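Local coordinates for ornithine carbamoyltransferase (Campylobacter jejuni subsp. jejuni, PDB 3TPF), which probably catalyses the reversible transfer of the carbamoyl group from carbamoyl phosphate to L-ornithine, giving L-citrulline and phosphate in arginine biosynthesis, at residues K235-K247 with Y265-K277. Numbering follows the deposited sequence.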
loop_
_atom_site.group_PDB
_atom_site.type_symbol
_atom_site.label_atom_id
_atom_site.label_comp_id
_atom_site.label_asym_id
_atom_site.label_seq_id
_atom_site.Cartn_x
_atom_site.Cartn_y
_atom_site.Cartn_z
ATOM N N LYS B 235 32.191 15.010 -0.251
ATOM C CA LYS B 235 31.303 16.122 0.165
ATOM C C LYS B 235 31.509 16.425 1.652
ATOM O O LYS B 235 31.823 17.547 2.026
ATOM C CB LYS B 235 29.840 15.819 -0.147
ATOM N N ILE B 236 31.449 15.392 2.469
ATOM C CA ILE B 236 31.807 15.497 3.872
ATOM C C ILE B 236 33.054 16.347 4.172
ATOM O O ILE B 236 32.998 17.253 5.003
ATOM C CB ILE B 236 31.964 14.095 4.500
ATOM C CG1 ILE B 236 30.591 13.546 4.958
ATOM C CG2 ILE B 236 32.956 14.136 5.673
ATOM C CD1 ILE B 236 29.681 13.159 3.831
ATOM N N LYS B 237 34.180 16.017 3.556
ATOM C CA LYS B 237 35.427 16.772 3.818
ATOM C C LYS B 237 35.236 18.267 3.494
ATOM O O LYS B 237 35.879 19.132 4.110
ATOM C CB LYS B 237 36.698 16.198 3.087
ATOM N N GLU B 238 34.404 18.536 2.490
ATOM C CA GLU B 238 34.201 19.907 1.975
ATOM C C GLU B 238 33.404 20.738 2.972
ATOM O O GLU B 238 33.623 21.950 3.096
ATOM C CB GLU B 238 33.482 19.917 0.606
ATOM C CG GLU B 238 34.305 19.382 -0.577
ATOM C CD GLU B 238 33.765 19.779 -1.960
ATOM O OE1 GLU B 238 32.846 19.099 -2.479
ATOM O OE2 GLU B 238 34.302 20.752 -2.550
ATOM N N PHE B 239 32.541 20.052 3.715
ATOM C CA PHE B 239 31.697 20.657 4.755
ATOM C C PHE B 239 32.320 20.686 6.166
ATOM O O PHE B 239 31.597 20.591 7.168
ATOM C CB PHE B 239 30.344 19.922 4.811
ATOM C CG PHE B 239 29.437 20.229 3.648
ATOM C CD1 PHE B 239 28.586 21.315 3.688
ATOM C CD2 PHE B 239 29.463 19.466 2.504
ATOM C CE1 PHE B 239 27.780 21.615 2.616
ATOM C CE2 PHE B 239 28.673 19.779 1.410
ATOM C CZ PHE B 239 27.841 20.856 1.467
ATOM N N GLU B 240 33.646 20.815 6.248
ATOM C CA GLU B 240 34.356 20.706 7.542
ATOM C C GLU B 240 33.756 21.625 8.620
ATOM O O GLU B 240 33.214 21.143 9.642
ATOM C CB GLU B 240 35.871 20.967 7.403
ATOM C CG GLU B 240 36.384 22.430 7.311
ATOM C CD GLU B 240 37.261 22.901 8.519
ATOM O OE1 GLU B 240 37.679 24.094 8.585
ATOM O OE2 GLU B 240 37.566 22.089 9.423
ATOM N N GLY B 241 33.838 22.934 8.381
ATOM C CA GLY B 241 33.428 23.931 9.388
ATOM C C GLY B 241 31.931 24.062 9.611
ATOM O O GLY B 241 31.480 24.832 10.454
ATOM N N PHE B 242 31.157 23.276 8.890
ATOM C CA PHE B 242 29.737 23.612 8.699
ATOM C C PHE B 242 28.727 22.989 9.655
ATOM O O PHE B 242 27.545 23.285 9.600
ATOM C CB PHE B 242 29.337 23.383 7.251
ATOM C CG PHE B 242 29.823 24.465 6.344
ATOM C CD1 PHE B 242 28.977 25.467 5.937
ATOM C CD2 PHE B 242 31.150 24.520 5.956
ATOM C CE1 PHE B 242 29.429 26.475 5.110
ATOM C CE2 PHE B 242 31.606 25.522 5.128
ATOM C CZ PHE B 242 30.745 26.507 4.701
HETATM N N MSE B 243 29.173 22.149 10.544
HETATM C CA MSE B 243 28.212 21.532 11.449
HETATM C C MSE B 243 27.569 22.581 12.295
HETATM O O MSE B 243 28.223 23.535 12.662
HETATM C CB MSE B 243 28.948 20.557 12.358
HETATM C CG MSE B 243 28.118 20.182 13.569
HETATM SE SE MSE B 243 28.977 18.641 14.445
HETATM C CE MSE B 243 30.902 19.156 14.576
ATOM N N ILE B 244 26.297 22.387 12.628
ATOM C CA ILE B 244 25.638 23.169 13.683
ATOM C C ILE B 244 25.825 22.526 15.048
ATOM O O ILE B 244 25.391 21.398 15.301
ATOM C CB ILE B 244 24.149 23.333 13.490
ATOM C CG1 ILE B 244 23.874 23.995 12.147
ATOM C CG2 ILE B 244 23.562 24.132 14.619
ATOM C CD1 ILE B 244 24.635 25.295 11.906
ATOM N N ASP B 245 26.547 23.231 15.897
ATOM C CA ASP B 245 26.855 22.764 17.227
ATOM C C ASP B 245 26.595 23.893 18.216
ATOM O O ASP B 245 26.136 24.959 17.822
ATOM C CB ASP B 245 28.291 22.182 17.331
ATOM C CG ASP B 245 29.410 23.151 16.885
ATOM O OD1 ASP B 245 30.586 22.696 16.957
ATOM O OD2 ASP B 245 29.157 24.319 16.512
ATOM N N GLU B 246 26.861 23.645 19.498
ATOM C CA GLU B 246 26.559 24.612 20.578
ATOM C C GLU B 246 27.176 25.972 20.281
ATOM O O GLU B 246 26.524 27.014 20.412
ATOM C CB GLU B 246 27.024 24.086 21.946
ATOM C CG GLU B 246 26.129 24.483 23.128
ATOM C CD GLU B 246 26.860 24.462 24.483
ATOM O OE1 GLU B 246 26.380 23.764 25.431
ATOM O OE2 GLU B 246 27.926 25.144 24.610
ATOM N N LYS B 247 28.439 25.963 19.885
ATOM C CA LYS B 247 29.139 27.247 19.620
ATOM C C LYS B 247 28.467 28.008 18.495
ATOM O O LYS B 247 28.412 29.241 18.530
ATOM C CB LYS B 247 30.653 27.124 19.304
ATOM C CG LYS B 247 31.376 28.491 19.356
ATOM C CD LYS B 247 32.870 28.379 19.120
ATOM N N TYR B 265 21.758 13.506 10.651
ATOM C CA TYR B 265 22.948 12.651 10.798
ATOM C C TYR B 265 23.841 13.279 11.833
ATOM O O TYR B 265 24.601 14.180 11.557
ATOM C CB TYR B 265 23.676 12.406 9.492
ATOM C CG TYR B 265 22.763 11.757 8.489
ATOM C CD1 TYR B 265 22.470 10.380 8.558
ATOM C CD2 TYR B 265 22.184 12.511 7.464
ATOM C CE1 TYR B 265 21.618 9.776 7.630
ATOM C CE2 TYR B 265 21.338 11.940 6.530
ATOM C CZ TYR B 265 21.037 10.572 6.613
ATOM O OH TYR B 265 20.190 10.002 5.651
ATOM N N ARG B 266 23.603 12.831 13.050
ATOM C CA ARG B 266 24.306 13.290 14.216
ATOM C C ARG B 266 25.737 13.087 13.972
ATOM O O ARG B 266 26.161 12.021 13.565
ATOM C CB ARG B 266 23.876 12.498 15.457
ATOM C CG ARG B 266 22.446 12.775 15.898
ATOM C CD ARG B 266 21.850 11.678 16.739
ATOM N NE ARG B 266 20.517 11.426 16.232
ATOM C CZ ARG B 266 19.400 11.604 16.900
ATOM N NH1 ARG B 266 19.398 12.056 18.129
ATOM N NH2 ARG B 266 18.244 11.327 16.333
ATOM N N GLY B 267 26.493 14.111 14.256
ATOM C CA GLY B 267 27.957 14.044 14.100
ATOM C C GLY B 267 28.441 14.642 12.787
ATOM O O GLY B 267 29.652 14.790 12.561
ATOM N N TYR B 268 27.479 14.983 11.935
ATOM C CA TYR B 268 27.758 15.594 10.642
ATOM C C TYR B 268 27.178 17.008 10.603
ATOM O O TYR B 268 27.711 17.919 11.251
ATOM C CB TYR B 268 27.226 14.721 9.513
ATOM C CG TYR B 268 27.842 13.388 9.538
ATOM C CD1 TYR B 268 27.241 12.344 10.205
ATOM C CD2 TYR B 268 29.129 13.185 8.997
ATOM C CE1 TYR B 268 27.869 11.110 10.294
ATOM C CE2 TYR B 268 29.758 11.958 9.085
ATOM C CZ TYR B 268 29.123 10.924 9.723
ATOM O OH TYR B 268 29.726 9.706 9.805
ATOM N N GLU B 269 26.064 17.198 9.909
ATOM C CA GLU B 269 25.513 18.541 9.786
ATOM C C GLU B 269 25.014 19.086 11.123
ATOM O O GLU B 269 24.820 20.274 11.292
ATOM C CB GLU B 269 24.382 18.587 8.770
ATOM C CG GLU B 269 23.090 17.935 9.210
ATOM C CD GLU B 269 23.017 16.431 8.964
ATOM O OE1 GLU B 269 23.973 15.810 8.391
ATOM O OE2 GLU B 269 21.937 15.876 9.358
ATOM N N VAL B 270 24.813 18.210 12.068
ATOM C CA VAL B 270 24.338 18.636 13.346
ATOM C C VAL B 270 24.897 17.743 14.450
ATOM O O VAL B 270 25.045 16.524 14.257
ATOM C CB VAL B 270 22.800 18.653 13.357
ATOM C CG1 VAL B 270 22.240 17.254 13.475
ATOM C CG2 VAL B 270 22.309 19.480 14.515
ATOM N N SER B 271 25.237 18.337 15.589
ATOM C CA SER B 271 25.692 17.562 16.741
ATOM C C SER B 271 24.497 16.939 17.468
ATOM O O SER B 271 23.421 17.487 17.514
ATOM C CB SER B 271 26.469 18.427 17.696
ATOM O OG SER B 271 25.601 19.259 18.423
ATOM N N GLU B 272 24.753 15.810 18.096
ATOM C CA GLU B 272 23.770 15.093 18.908
ATOM C C GLU B 272 23.192 16.000 19.996
ATOM O O GLU B 272 21.986 16.125 20.147
ATOM C CB GLU B 272 24.399 13.874 19.565
ATOM C CG GLU B 272 23.383 12.880 20.117
ATOM C CD GLU B 272 23.020 13.071 21.599
ATOM O OE1 GLU B 272 23.842 13.673 22.323
ATOM O OE2 GLU B 272 21.956 12.541 22.047
ATOM N N GLU B 273 24.094 16.677 20.709
ATOM C CA GLU B 273 23.717 17.555 21.829
ATOM C C GLU B 273 22.705 18.571 21.341
ATOM O O GLU B 273 21.596 18.619 21.839
ATOM C CB GLU B 273 24.941 18.235 22.572
ATOM C CG GLU B 273 24.633 18.464 24.106
ATOM C CD GLU B 273 25.340 19.649 24.836
ATOM O OE1 GLU B 273 25.472 20.774 24.230
ATOM O OE2 GLU B 273 25.723 19.452 26.049
ATOM N N ILE B 274 23.071 19.294 20.295
ATOM C CA ILE B 274 22.285 20.398 19.801
ATOM C C ILE B 274 20.967 19.964 19.182
ATOM O O ILE B 274 19.937 20.629 19.298
ATOM C CB ILE B 274 23.084 21.278 18.810
ATOM C CG1 ILE B 274 22.655 22.723 18.970
ATOM C CG2 ILE B 274 22.904 20.853 17.373
ATOM C CD1 ILE B 274 22.952 23.222 20.364
ATOM N N PHE B 275 21.021 18.837 18.519
ATOM C CA PHE B 275 19.842 18.269 17.881
ATOM C C PHE B 275 18.819 17.922 18.931
ATOM O O PHE B 275 17.687 18.376 18.878
ATOM C CB PHE B 275 20.196 17.015 17.110
ATOM C CG PHE B 275 19.029 16.370 16.424
ATOM C CD1 PHE B 275 18.342 15.362 17.024
ATOM C CD2 PHE B 275 18.626 16.777 15.165
ATOM C CE1 PHE B 275 17.240 14.760 16.394
ATOM C CE2 PHE B 275 17.497 16.205 14.538
ATOM C CZ PHE B 275 16.810 15.183 15.152
ATOM N N GLU B 276 19.254 17.164 19.914
ATOM C CA GLU B 276 18.372 16.827 21.028
ATOM C C GLU B 276 17.924 18.065 21.836
ATOM O O GLU B 276 16.772 18.151 22.313
ATOM C CB GLU B 276 18.969 15.791 21.934
ATOM C CG GLU B 276 18.974 14.384 21.327
ATOM C CD GLU B 276 17.564 13.841 21.075
ATOM O OE1 GLU B 276 16.594 14.244 21.799
ATOM O OE2 GLU B 276 17.426 12.966 20.189
ATOM N N LYS B 277 18.798 19.061 21.916
ATOM C CA LYS B 277 18.433 20.328 22.584
ATOM C C LYS B 277 17.185 20.909 21.919
ATOM O O LYS B 277 16.260 21.344 22.591
ATOM C CB LYS B 277 19.558 21.351 22.580
ATOM C CG LYS B 277 19.385 22.423 23.649
ATOM C CD LYS B 277 20.188 23.668 23.325
ATOM C CE LYS B 277 19.981 24.857 24.300
ATOM N NZ LYS B 277 19.674 26.144 23.531
#
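Ile-244 and Val-270 pair their backbones in a single beta bridge, and two hydrogen bonds close it. Ile-244 N donates to Glu-269 O at 2.9 Å, almost straight, though the donor sits well above the carbonyl plane. Ser-271 N returns a bond to Ile-244 O at 3.1 Å, nearly in line with the C=O. Val-270 CA adds a C-H...O contact to that same oxygen.

Selenomethionine Met-243 lies alongside the loop of Tyr-268 to Ser-271. Its CB lies beside Tyr-268 O. CG stays by this oxygen and also nears Ser-271 N. SE is 3.5 Å from Tyr-268 O and 4.1 Å from Ser-271 CB. CG is anti to the backbone N (chi1 164°), which lays the chain along the opposite backbone as far as SE. A bend at chi3 (48°) then takes CE clear of residues 265-277.

Ile-274, in helix 272-277, points its side chain toward residues 244-246. CG2 packs on Ile-244 CG2 at 4.3 Å, while CD1 reaches Glu-246 CA. Ile-244, Val-270 and Ile-274 all touch Leu-258 of strand 257-260, outermost within this chain in the Rossmann-like sheet. Ser-271 N-caps its helix, with OG accepting from Ile-274 N. Asp-245 likewise caps helix 246-251 through Ala-248 N.

Glu-269 OE2 accepts from Tyr-265 N and also bonds His-260. Its side chain is about 6 Å from that of Asp-221, a predicted L-ornithine-binding residue. Exposed Glu-246 and Glu-273 bring two carboxylates close, planes 35° apart, without a hydrogen bond. The chemistry implies that backbone bonds and buried aliphatic groups join these loops, while the two glutamates probably repel slightly.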